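Local coordinates for protein neutral ceramidase (Pseudomonas aeruginosa, PDB 2ZWS) that hydrolyses the N-acyl linkage of ceramides to release sphingosine and a free fatty acid, using one zinc ion per subunit, and also catalyses the reverse synthesis, at residues 201-207 with 217-221; 9-15 with 39-45; 145-151 with 182-188. One frame throughout, in Å; residues are numbered along the deposited sequence.

All three contacts are largely buried, but they sit at different depths. Contacts 1 and 2 lie near the centre of the folded chain, whereas contact 3 is farther out and includes several partly exposed side chains. Contacts 2 and 3 are antiparallel strand pairs of one mixed sheet, in which strands 5-13 and 142-152 are neighbours, and they meet where Phe45 packs on Phe187. Contact 1 instead joins a zinc-binding loop to the N-terminal part of helix 218-231, and touches the others through Pro217 on Arg39 and Phe201 on Met182. Its chemistry is mostly side chain to backbone, with one amide-to-hydroxyl bond and a metal ligand; contact 2 adds charged groups to its strand pairing, and contact 3 is mostly backbone bonds and apolar packing.

Contact 1: 201-207 with 217-221; sequences FPVHSTS and PDNKG. With ZN (zinc ion), chain B.
Asp218 and Asn219, in segment 217-221, which leads into helix 218-231, grip the loop that carries the zinc ligand His204. Asp218 OD1 accepts Ser207 N at 2.9 Å through its syn lone pair, and on its anti side, 32° out of the carboxylate plane, it takes Asn219 N at 2.7 Å. OD2 of the same carboxylate receives Met208 N, which leaves both oxygens occupied by backbone donors. Asn219 ND2 points almost straight at Ser207 OG (3.0 Å, 178°), with the hydroxyl lying in the amide plane; its second bond, to His204 O, is weak at 3.4 Å. Gln276 satisfies Asn219 OD1. Lys220 runs past Ser205 OG, which is itself bonded to Thr96 O, and a bend at its last torsion (chi4 -67°) lets NZ be shared between Phe201 O (2.8 Å) and Gln276 OE1. Between these fixed points Ser205 forms the centre of an inverse gamma turn. On the far side of the loop, His204 NE2 binds the zinc ion at 2.1 Å, while ND1 is held by Leu249 O. His97, Glu411, Tyr448 and a water complete the metal site. The dense bonding behind His204 is consistent with a second shell that holds the backbone from which this ligand reaches the metal.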
loop_
_atom_site.group_PDB
_atom_site.type_symbol
_atom_site.label_atom_id
_atom_site.label_comp_id
_atom_site.label_asym_id
_atom_site.label_seq_id
_atom_site.Cartn_x
_atom_site.Cartn_y
_atom_site.Cartn_z
ATOM N N PHE A 201 -5.224 -11.077 3.252
ATOM C CA PHE A 201 -4.309 -12.223 3.294
ATOM C C PHE A 201 -2.891 -11.685 3.522
ATOM O O PHE A 201 -2.501 -10.732 2.849
ATOM C CB PHE A 201 -4.356 -13.028 1.987
ATOM C CG PHE A 201 -3.327 -14.112 1.921
ATOM C CD1 PHE A 201 -2.198 -13.954 1.127
ATOM C CD2 PHE A 201 -3.497 -15.315 2.625
ATOM C CE1 PHE A 201 -1.213 -14.943 1.069
ATOM C CE2 PHE A 201 -2.499 -16.323 2.586
ATOM C CZ PHE A 201 -1.366 -16.144 1.793
ATOM N N PRO A 202 -2.129 -12.260 4.473
ATOM C CA PRO A 202 -0.807 -11.664 4.745
ATOM C C PRO A 202 0.317 -12.227 3.894
ATOM O O PRO A 202 0.584 -13.435 3.922
ATOM C CB PRO A 202 -0.565 -12.003 6.226
ATOM C CG PRO A 202 -1.305 -13.359 6.405
ATOM C CD PRO A 202 -2.442 -13.394 5.375
ATOM N N VAL A 203 1.001 -11.344 3.171
ATOM C CA VAL A 203 2.226 -11.696 2.449
ATOM C C VAL A 203 2.898 -10.393 2.030
ATOM O O VAL A 203 2.222 -9.533 1.469
ATOM C CB VAL A 203 1.957 -12.634 1.217
ATOM C CG1 VAL A 203 1.013 -11.975 0.150
ATOM C CG2 VAL A 203 3.290 -13.116 0.606
ATOM N N HIS A 204 4.188 -10.239 2.334
ATOM C CA HIS A 204 4.903 -9.042 1.870
ATOM C C HIS A 204 4.749 -8.840 0.364
ATOM O O HIS A 204 4.889 -9.778 -0.422
ATOM C CB HIS A 204 6.391 -9.061 2.240
ATOM C CG HIS A 204 6.694 -8.364 3.524
ATOM N ND1 HIS A 204 6.351 -8.890 4.757
ATOM C CD2 HIS A 204 7.307 -7.179 3.769
ATOM C CE1 HIS A 204 6.721 -8.034 5.701
ATOM N NE2 HIS A 204 7.292 -6.987 5.123
ATOM N N SER A 205 4.491 -7.591 -0.010
ATOM C CA SER A 205 4.377 -7.222 -1.405
ATOM C C SER A 205 5.744 -6.771 -1.933
ATOM O O SER A 205 5.973 -5.588 -2.275
ATOM C CB SER A 205 3.299 -6.137 -1.572
ATOM O OG SER A 205 2.025 -6.723 -1.321
ATOM N N THR A 206 6.635 -7.753 -2.032
ATOM C CA THR A 206 8.058 -7.510 -2.296
ATOM C C THR A 206 8.524 -8.375 -3.459
ATOM O O THR A 206 9.705 -8.683 -3.581
ATOM C CB THR A 206 8.912 -7.879 -1.062
ATOM O OG1 THR A 206 8.547 -9.198 -0.617
ATOM C CG2 THR A 206 8.702 -6.902 0.086
ATOM N N SER A 207 7.593 -8.812 -4.308
ATOM C CA SER A 207 8.002 -9.582 -5.485
ATOM C C SER A 207 8.912 -8.782 -6.419
ATOM O O SER A 207 9.790 -9.353 -7.055
ATOM C CB SER A 207 6.775 -10.089 -6.245
ATOM O OG SER A 207 6.040 -10.993 -5.431
ATOM N N PRO A 217 2.524 -1.629 -8.043
ATOM C CA PRO A 217 1.763 -2.035 -6.867
ATOM C C PRO A 217 2.018 -3.506 -6.481
ATOM O O PRO A 217 1.350 -4.021 -5.567
ATOM C CB PRO A 217 0.322 -1.835 -7.329
ATOM C CG PRO A 217 0.362 -2.233 -8.804
ATOM C CD PRO A 217 1.711 -1.710 -9.272
ATOM N N ASP A 218 2.973 -4.151 -7.162
ATOM C CA ASP A 218 3.515 -5.454 -6.735
ATOM C C ASP A 218 2.466 -6.549 -6.738
ATOM O O ASP A 218 1.495 -6.447 -7.482
ATOM C CB ASP A 218 4.231 -5.305 -5.386
ATOM C CG ASP A 218 5.328 -6.347 -5.171
ATOM O OD1 ASP A 218 5.016 -7.492 -4.748
ATOM O OD2 ASP A 218 6.513 -6.014 -5.411
ATOM N N ASN A 219 2.648 -7.615 -5.951
ATOM C CA ASN A 219 1.801 -8.770 -6.174
ATOM C C ASN A 219 0.326 -8.529 -5.825
ATOM O O ASN A 219 -0.579 -9.002 -6.531
ATOM C CB ASN A 219 2.379 -10.048 -5.542
ATOM C CG ASN A 219 2.589 -9.956 -4.038
ATOM O OD1 ASN A 219 1.655 -9.667 -3.289
ATOM N ND2 ASN A 219 3.809 -10.299 -3.576
ATOM N N LYS A 220 0.056 -7.787 -4.749
ATOM C CA LYS A 220 -1.347 -7.479 -4.414
ATOM C C LYS A 220 -1.972 -6.569 -5.440
ATOM O O LYS A 220 -3.132 -6.731 -5.806
ATOM C CB LYS A 220 -1.442 -6.890 -3.001
ATOM C CG LYS A 220 -1.183 -8.001 -1.911
ATOM C CD LYS A 220 -1.527 -7.482 -0.527
ATOM C CE LYS A 220 -1.430 -8.623 0.525
ATOM N NZ LYS A 220 -2.485 -9.665 0.292
ATOM N N GLY A 221 -1.171 -5.660 -5.977
ATOM C CA GLY A 221 -1.647 -4.789 -7.046
ATOM C C GLY A 221 -1.959 -5.571 -8.312
ATOM O O GLY A 221 -2.913 -5.206 -9.039
HETATM ZN ZN ZN B . 7.573 -5.058 5.935
HETATM O O HOH W 1 9.119 -4.200 4.774
#

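Contact 2: 9-15 with 39-45; sequences LGKADIT and RQWARAF
The Trp41 indole receives the Lys11 side chain over one face: CE makes a CH-pi contact 3.6 Å from the centroid of the five-membered ring, and NZ stands almost on the ring normal, 4.2 Å from the same centroid, in a cation-pi interaction. At the indole's edge, in plane, lies Ala12 N, while Asn580 accepts from NE1. These residues belong to an antiparallel pair in the large mixed sheet, with Gly10-Ala44 and Ala12-Ala42 as its hydrogen-bonded pairs. Lys11, Arg43, Leu9 and Phe45 share Trp41's side of the sheet. Lys11 and Arg43 extend side by side, their NZ and NH2 3.7 Å apart; Glu228 bridges to both, which probably offsets their like charges, and Asp62 is a second partner of Arg43. The Phe45 ring is met obliquely by Leu9 CD2, and strand 238-242 packs against both residues. On the other side, small Ala42 and Ala44 touch helix 120-138.

At the end of the pairing, where Asp13 is opposite Trp41, the Arg39 guanidinium stands nearly perpendicular to the Asp13 carboxylate (86°), which CG, anti to the backbone N (chi1 -175°), carries toward it. Asp13 OD1 lies at its edge, and OD2 forms a salt bridge to Arg39 NH1 (2.9 Å), 33° out of the guanidinium plane. Arg39 also bridges to Asp579, a magnesium ligand, linking the loop before strand 41-45 to that site. Asp13 OD1 closes an Asx turn, accepting Thr15 N at 2.9 Å (anti side) and Thr15 OG1 at 2.7 Å (syn side), both out of plane; Thr15 OG1 accepts Gln40 N at 3.0 Å.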
loop_
_atom_site.group_PDB
_atom_site.type_symbol
_atom_site.label_atom_id
_atom_site.label_comp_id
_atom_site.label_asym_id
_atom_site.label_seq_id
_atom_site.Cartn_x
_atom_site.Cartn_y
_atom_site.Cartn_z
ATOM N N LEU A 9 -18.360 2.095 -4.355
ATOM C CA LEU A 9 -16.986 1.664 -4.671
ATOM C C LEU A 9 -16.339 2.695 -5.537
ATOM O O LEU A 9 -16.903 3.112 -6.539
ATOM C CB LEU A 9 -17.007 0.367 -5.457
ATOM C CG LEU A 9 -17.954 -0.704 -4.906
ATOM C CD1 LEU A 9 -17.989 -1.866 -5.860
ATOM C CD2 LEU A 9 -17.437 -1.130 -3.543
ATOM N N GLY A 10 -15.143 3.121 -5.168
ATOM C CA GLY A 10 -14.435 4.172 -5.910
ATOM C C GLY A 10 -12.946 3.873 -6.002
ATOM O O GLY A 10 -12.387 3.169 -5.152
ATOM N N LYS A 11 -12.290 4.360 -7.049
ATOM C CA LYS A 11 -10.860 4.132 -7.194
ATOM C C LYS A 11 -10.245 5.406 -7.755
ATOM O O LYS A 11 -10.827 6.060 -8.636
ATOM C CB LYS A 11 -10.613 2.929 -8.118
ATOM C CG LYS A 11 -9.199 2.562 -8.387
ATOM C CD LYS A 11 -9.169 1.292 -9.219
ATOM C CE LYS A 11 -8.077 1.359 -10.226
ATOM N NZ LYS A 11 -8.091 0.233 -11.163
ATOM N N ALA A 12 -9.082 5.789 -7.234
ATOM C CA ALA A 12 -8.400 6.990 -7.743
ATOM C C ALA A 12 -6.894 6.863 -7.668
ATOM O O ALA A 12 -6.361 6.154 -6.848
ATOM C CB ALA A 12 -8.841 8.232 -7.000
ATOM N N ASP A 13 -6.243 7.554 -8.582
ATOM C CA ASP A 13 -4.806 7.466 -8.826
ATOM C C ASP A 13 -4.031 8.199 -7.715
ATOM O O ASP A 13 -4.332 9.378 -7.428
ATOM C CB ASP A 13 -4.594 8.145 -10.177
ATOM C CG ASP A 13 -3.161 8.055 -10.705
ATOM O OD1 ASP A 13 -2.239 7.570 -10.007
ATOM O OD2 ASP A 13 -2.959 8.484 -11.876
ATOM N N ILE A 14 -3.087 7.500 -7.058
ATOM C CA ILE A 14 -2.248 8.094 -6.022
ATOM C C ILE A 14 -0.761 7.955 -6.409
ATOM O O ILE A 14 0.136 8.018 -5.542
ATOM C CB ILE A 14 -2.476 7.455 -4.638
ATOM C CG1 ILE A 14 -2.378 5.914 -4.706
ATOM C CG2 ILE A 14 -3.801 7.854 -4.054
ATOM C CD1 ILE A 14 -2.412 5.213 -3.296
ATOM N N THR A 15 -0.492 7.778 -7.709
ATOM C CA THR A 15 0.898 7.570 -8.172
ATOM C C THR A 15 1.706 8.855 -7.973
ATOM O O THR A 15 1.275 9.942 -8.376
ATOM C CB THR A 15 0.933 7.211 -9.664
ATOM O OG1 THR A 15 0.028 6.122 -9.925
ATOM C CG2 THR A 15 2.353 6.787 -10.086
ATOM N N ARG A 39 0.262 1.804 -12.291
ATOM C CA ARG A 39 0.018 2.903 -11.368
ATOM C C ARG A 39 -0.412 2.391 -9.990
ATOM O O ARG A 39 -0.762 1.214 -9.820
ATOM C CB ARG A 39 -1.027 3.871 -11.929
ATOM C CG ARG A 39 -0.424 4.755 -13.042
ATOM C CD ARG A 39 -1.345 5.961 -13.441
ATOM N NE ARG A 39 -0.575 6.792 -14.379
ATOM C CZ ARG A 39 -0.062 7.996 -14.120
ATOM N NH1 ARG A 39 -0.341 8.652 -12.996
ATOM N NH2 ARG A 39 0.709 8.574 -15.038
ATOM N N GLN A 40 -0.377 3.305 -9.024
ATOM C CA GLN A 40 -0.828 3.072 -7.662
ATOM C C GLN A 40 -2.211 3.685 -7.470
ATOM O O GLN A 40 -2.455 4.832 -7.907
ATOM C CB GLN A 40 0.145 3.761 -6.699
ATOM C CG GLN A 40 1.583 3.224 -6.810
ATOM C CD GLN A 40 2.538 4.059 -5.999
ATOM O OE1 GLN A 40 2.834 3.731 -4.851
ATOM N NE2 GLN A 40 2.962 5.151 -6.542
ATOM N N TRP A 41 -3.097 2.954 -6.785
ATOM C CA TRP A 41 -4.499 3.386 -6.621
ATOM C C TRP A 41 -4.921 3.325 -5.164
ATOM O O TRP A 41 -4.388 2.504 -4.351
ATOM C CB TRP A 41 -5.450 2.476 -7.437
ATOM C CG TRP A 41 -5.054 2.493 -8.897
ATOM C CD1 TRP A 41 -4.178 1.653 -9.533
ATOM C CD2 TRP A 41 -5.508 3.433 -9.886
ATOM N NE1 TRP A 41 -4.050 2.017 -10.862
ATOM C CE2 TRP A 41 -4.850 3.112 -11.101
ATOM C CE3 TRP A 41 -6.388 4.516 -9.857
ATOM C CZ2 TRP A 41 -5.062 3.833 -12.271
ATOM C CZ3 TRP A 41 -6.599 5.234 -11.021
ATOM C CH2 TRP A 41 -5.932 4.899 -12.212
ATOM N N ALA A 42 -5.831 4.238 -4.817
ATOM C CA ALA A 42 -6.627 4.128 -3.606
ATOM C C ALA A 42 -7.981 3.548 -4.016
ATOM O O ALA A 42 -8.608 4.028 -4.961
ATOM C CB ALA A 42 -6.841 5.496 -2.980
ATOM N N ARG A 43 -8.407 2.524 -3.297
ATOM C CA ARG A 43 -9.688 1.844 -3.580
ATOM C C ARG A 43 -10.536 2.002 -2.332
ATOM O O ARG A 43 -10.165 1.511 -1.253
ATOM C CB ARG A 43 -9.419 0.357 -3.876
ATOM C CG ARG A 43 -8.805 0.115 -5.260
ATOM C CD ARG A 43 -8.416 -1.354 -5.488
ATOM N NE ARG A 43 -7.947 -1.599 -6.855
ATOM C CZ ARG A 43 -6.676 -1.477 -7.241
ATOM N NH1 ARG A 43 -5.755 -1.127 -6.350
ATOM N NH2 ARG A 43 -6.316 -1.708 -8.513
ATOM N N ALA A 44 -11.643 2.714 -2.464
ATOM C CA ALA A 44 -12.493 3.093 -1.331
ATOM C C ALA A 44 -13.793 2.337 -1.342
ATOM O O ALA A 44 -14.426 2.177 -2.416
ATOM C CB ALA A 44 -12.793 4.588 -1.365
ATOM N N PHE A 45 -14.220 1.935 -0.143
ATOM C CA PHE A 45 -15.442 1.136 0.018
ATOM C C PHE A 45 -16.246 1.833 1.090
ATOM O O PHE A 45 -15.893 1.796 2.270
ATOM C CB PHE A 45 -15.103 -0.290 0.472
ATOM C CG PHE A 45 -14.251 -1.034 -0.510
ATOM C CD1 PHE A 45 -12.880 -0.756 -0.619
ATOM C CD2 PHE A 45 -14.822 -1.979 -1.374
ATOM C CE1 PHE A 45 -12.087 -1.442 -1.539
ATOM C CE2 PHE A 45 -14.021 -2.675 -2.306
ATOM C CZ PHE A 45 -12.663 -2.408 -2.377
#

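Contact 3: 145-151 with 182-188; sequences RLFYGSG and MSVLSFV
Leu146 and Phe187 lie side by side and point the same way from neighbouring strands, the leucine CD1 coming obliquely to the phenylalanine ring at CD2 (3.7 Å). Leu185, two residues before Phe187 and paired with Tyr148, crosses Leu146 at a slant, its CD1 4.1 Å from Leu146 CB. Tyr148 shares this side of the sheet. With CG turned anti to its backbone N (chi1 173°), its ring runs along the sheet toward Ser183, where Tyr148 OH and Ser183 OG stand 3.2 Å apart. Two separate aromatic contacts extend from this side: the tyrosine ring stacks on His435, and Phe187 meets both Phe45 and, edge-to-face, Phe7.

The reverse side carries Phe147, whose CD2 lies 3.8 Å from Val188 CG2, the two side chains crossing at an angle. Within its own strand Phe147 also places CZ over one face of the Arg145 guanidinium, toward its rim, while Arg145 NH1 forms a salt bridge with Glu290. Farther along, Val184 and Met182 pack against helix 265-286, opposite Gly149 and Gly151, which contribute backbone alone.

Segments 145-151 and 182-188 run antiparallel, their axes at 164°. Four hydrogen-bonded pairs, from Arg145-Val188 to Gly151-Met182, each exchange two backbone bonds; Val188 N to Arg145 O, at 2.8 Å, is one of the eight. Strand 289-291 pairs with 142-152 on the side away from 181-189, and 194-200 continues the sheet beyond 181-189. Regular backbone bonding thus sets the register, while apolar side chains do the packing where Leu146, Leu185 and Phe187 gather and where Val184 and Met182 meet helix 265-286; the end with Arg145, Phe147 and Val188 is partly exposed and mixes a charged group with apolar ones.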
loop_
_atom_site.group_PDB
_atom_site.type_symbol
_atom_site.label_atom_id
_atom_site.label_comp_id
_atom_site.label_asym_id
_atom_site.label_seq_id
_atom_site.Cartn_x
_atom_site.Cartn_y
_atom_site.Cartn_z
ATOM N N ARG A 145 -26.084 -6.238 -0.813
ATOM C CA ARG A 145 -25.844 -7.221 0.228
ATOM C C ARG A 145 -24.341 -7.413 0.374
ATOM O O ARG A 145 -23.561 -7.214 -0.581
ATOM C CB ARG A 145 -26.457 -8.552 -0.173
ATOM C CG ARG A 145 -27.970 -8.432 -0.364
ATOM C CD ARG A 145 -28.592 -9.682 -0.951
ATOM N NE ARG A 145 -28.703 -10.787 -0.004
ATOM C CZ ARG A 145 -29.340 -11.936 -0.271
ATOM N NH1 ARG A 145 -29.427 -12.884 0.649
ATOM N NH2 ARG A 145 -29.894 -12.132 -1.474
ATOM N N LEU A 146 -23.956 -7.795 1.573
ATOM C CA LEU A 146 -22.559 -8.086 1.906
ATOM C C LEU A 146 -22.426 -9.552 2.292
ATOM O O LEU A 146 -23.220 -10.080 3.086
ATOM C CB LEU A 146 -22.093 -7.195 3.061
ATOM C CG LEU A 146 -21.482 -5.802 2.763
ATOM C CD1 LEU A 146 -22.139 -5.035 1.659
ATOM C CD2 LEU A 146 -21.433 -4.938 4.019
ATOM N N PHE A 147 -21.430 -10.205 1.723
ATOM C CA PHE A 147 -21.093 -11.561 2.145
ATOM C C PHE A 147 -19.667 -11.680 2.638
ATOM O O PHE A 147 -18.778 -10.951 2.174
ATOM C CB PHE A 147 -21.345 -12.573 1.022
ATOM C CG PHE A 147 -22.785 -12.709 0.665
ATOM C CD1 PHE A 147 -23.514 -13.780 1.151
ATOM C CD2 PHE A 147 -23.422 -11.755 -0.113
ATOM C CE1 PHE A 147 -24.882 -13.905 0.830
ATOM C CE2 PHE A 147 -24.805 -11.868 -0.421
ATOM C CZ PHE A 147 -25.514 -12.940 0.071
ATOM N N TYR A 148 -19.472 -12.605 3.556
ATOM C CA TYR A 148 -18.147 -12.896 4.114
ATOM C C TYR A 148 -17.792 -14.371 3.863
ATOM O O TYR A 148 -18.655 -15.250 3.971
ATOM C CB TYR A 148 -18.139 -12.617 5.621
ATOM C CG TYR A 148 -16.858 -13.059 6.277
ATOM C CD1 TYR A 148 -16.733 -14.357 6.745
ATOM C CD2 TYR A 148 -15.767 -12.196 6.398
ATOM C CE1 TYR A 148 -15.566 -14.787 7.316
ATOM C CE2 TYR A 148 -14.588 -12.626 7.001
ATOM C CZ TYR A 148 -14.515 -13.912 7.445
ATOM O OH TYR A 148 -13.357 -14.371 8.031
ATOM N N GLY A 149 -16.528 -14.647 3.560
ATOM C CA GLY A 149 -16.058 -16.030 3.532
ATOM C C GLY A 149 -14.585 -16.075 3.843
ATOM O O GLY A 149 -13.909 -15.049 3.800
ATOM N N SER A 150 -14.097 -17.275 4.137
ATOM C CA SER A 150 -12.681 -17.476 4.367
ATOM C C SER A 150 -12.229 -18.824 3.807
ATOM O O SER A 150 -13.066 -19.714 3.521
ATOM C CB SER A 150 -12.366 -17.343 5.853
ATOM O OG SER A 150 -12.863 -18.449 6.583
ATOM N N GLY A 151 -10.919 -18.943 3.601
ATOM C CA GLY A 151 -10.325 -20.190 3.118
ATOM C C GLY A 151 -8.836 -20.186 3.335
ATOM O O GLY A 151 -8.260 -19.166 3.705
ATOM N N MET A 182 -7.157 -16.550 4.198
ATOM C CA MET A 182 -7.665 -15.418 3.451
ATOM C C MET A 182 -9.153 -15.211 3.780
ATOM O O MET A 182 -9.943 -16.167 3.769
ATOM C CB MET A 182 -7.505 -15.638 1.947
ATOM C CG MET A 182 -8.117 -14.494 1.120
ATOM S SD MET A 182 -7.897 -14.697 -0.645
ATOM C CE MET A 182 -6.135 -14.299 -0.820
ATOM N N SER A 183 -9.537 -13.965 4.053
ATOM C CA SER A 183 -10.933 -13.589 4.279
ATOM C C SER A 183 -11.353 -12.689 3.128
ATOM O O SER A 183 -10.551 -11.898 2.619
ATOM C CB SER A 183 -11.056 -12.785 5.590
ATOM O OG SER A 183 -10.586 -13.545 6.704
ATOM N N VAL A 184 -12.614 -12.800 2.709
ATOM C CA VAL A 184 -13.139 -11.939 1.646
ATOM C C VAL A 184 -14.470 -11.348 2.062
ATOM O O VAL A 184 -15.376 -12.083 2.468
ATOM C CB VAL A 184 -13.282 -12.691 0.280
ATOM C CG1 VAL A 184 -13.816 -11.739 -0.828
ATOM C CG2 VAL A 184 -11.963 -13.329 -0.134
ATOM N N LEU A 185 -14.560 -10.013 1.977
ATOM C CA LEU A 185 -15.846 -9.302 2.063
ATOM C C LEU A 185 -16.291 -8.957 0.636
ATOM O O LEU A 185 -15.611 -8.203 -0.076
ATOM C CB LEU A 185 -15.731 -8.022 2.908
ATOM C CG LEU A 185 -17.018 -7.199 3.138
ATOM C CD1 LEU A 185 -18.098 -7.988 3.850
ATOM C CD2 LEU A 185 -16.712 -5.957 3.950
ATOM N N SER A 186 -17.421 -9.545 0.219
ATOM C CA SER A 186 -17.905 -9.277 -1.115
ATOM C C SER A 186 -19.111 -8.373 -1.084
ATOM O O SER A 186 -19.918 -8.398 -0.139
ATOM C CB SER A 186 -18.183 -10.569 -1.875
ATOM O OG SER A 186 -18.998 -11.436 -1.110
ATOM N N PHE A 187 -19.186 -7.549 -2.132
ATOM C CA PHE A 187 -20.217 -6.545 -2.278
ATOM C C PHE A 187 -21.105 -6.936 -3.448
ATOM O O PHE A 187 -20.676 -6.895 -4.610
ATOM C CB PHE A 187 -19.587 -5.180 -2.505
ATOM C CG PHE A 187 -18.755 -4.708 -1.358
ATOM C CD1 PHE A 187 -17.454 -5.190 -1.172
ATOM C CD2 PHE A 187 -19.278 -3.817 -0.430
ATOM C CE1 PHE A 187 -16.670 -4.760 -0.087
ATOM C CE2 PHE A 187 -18.496 -3.354 0.646
ATOM C CZ PHE A 187 -17.200 -3.847 0.828
ATOM N N VAL A 188 -22.340 -7.307 -3.123
ATOM C CA VAL A 188 -23.254 -7.885 -4.128
ATOM C C VAL A 188 -24.369 -6.874 -4.384
ATOM O O VAL A 188 -25.025 -6.407 -3.442
ATOM C CB VAL A 188 -23.794 -9.265 -3.657
ATOM C CG1 VAL A 188 -24.902 -9.801 -4.588
ATOM C CG2 VAL A 188 -22.654 -10.291 -3.527
#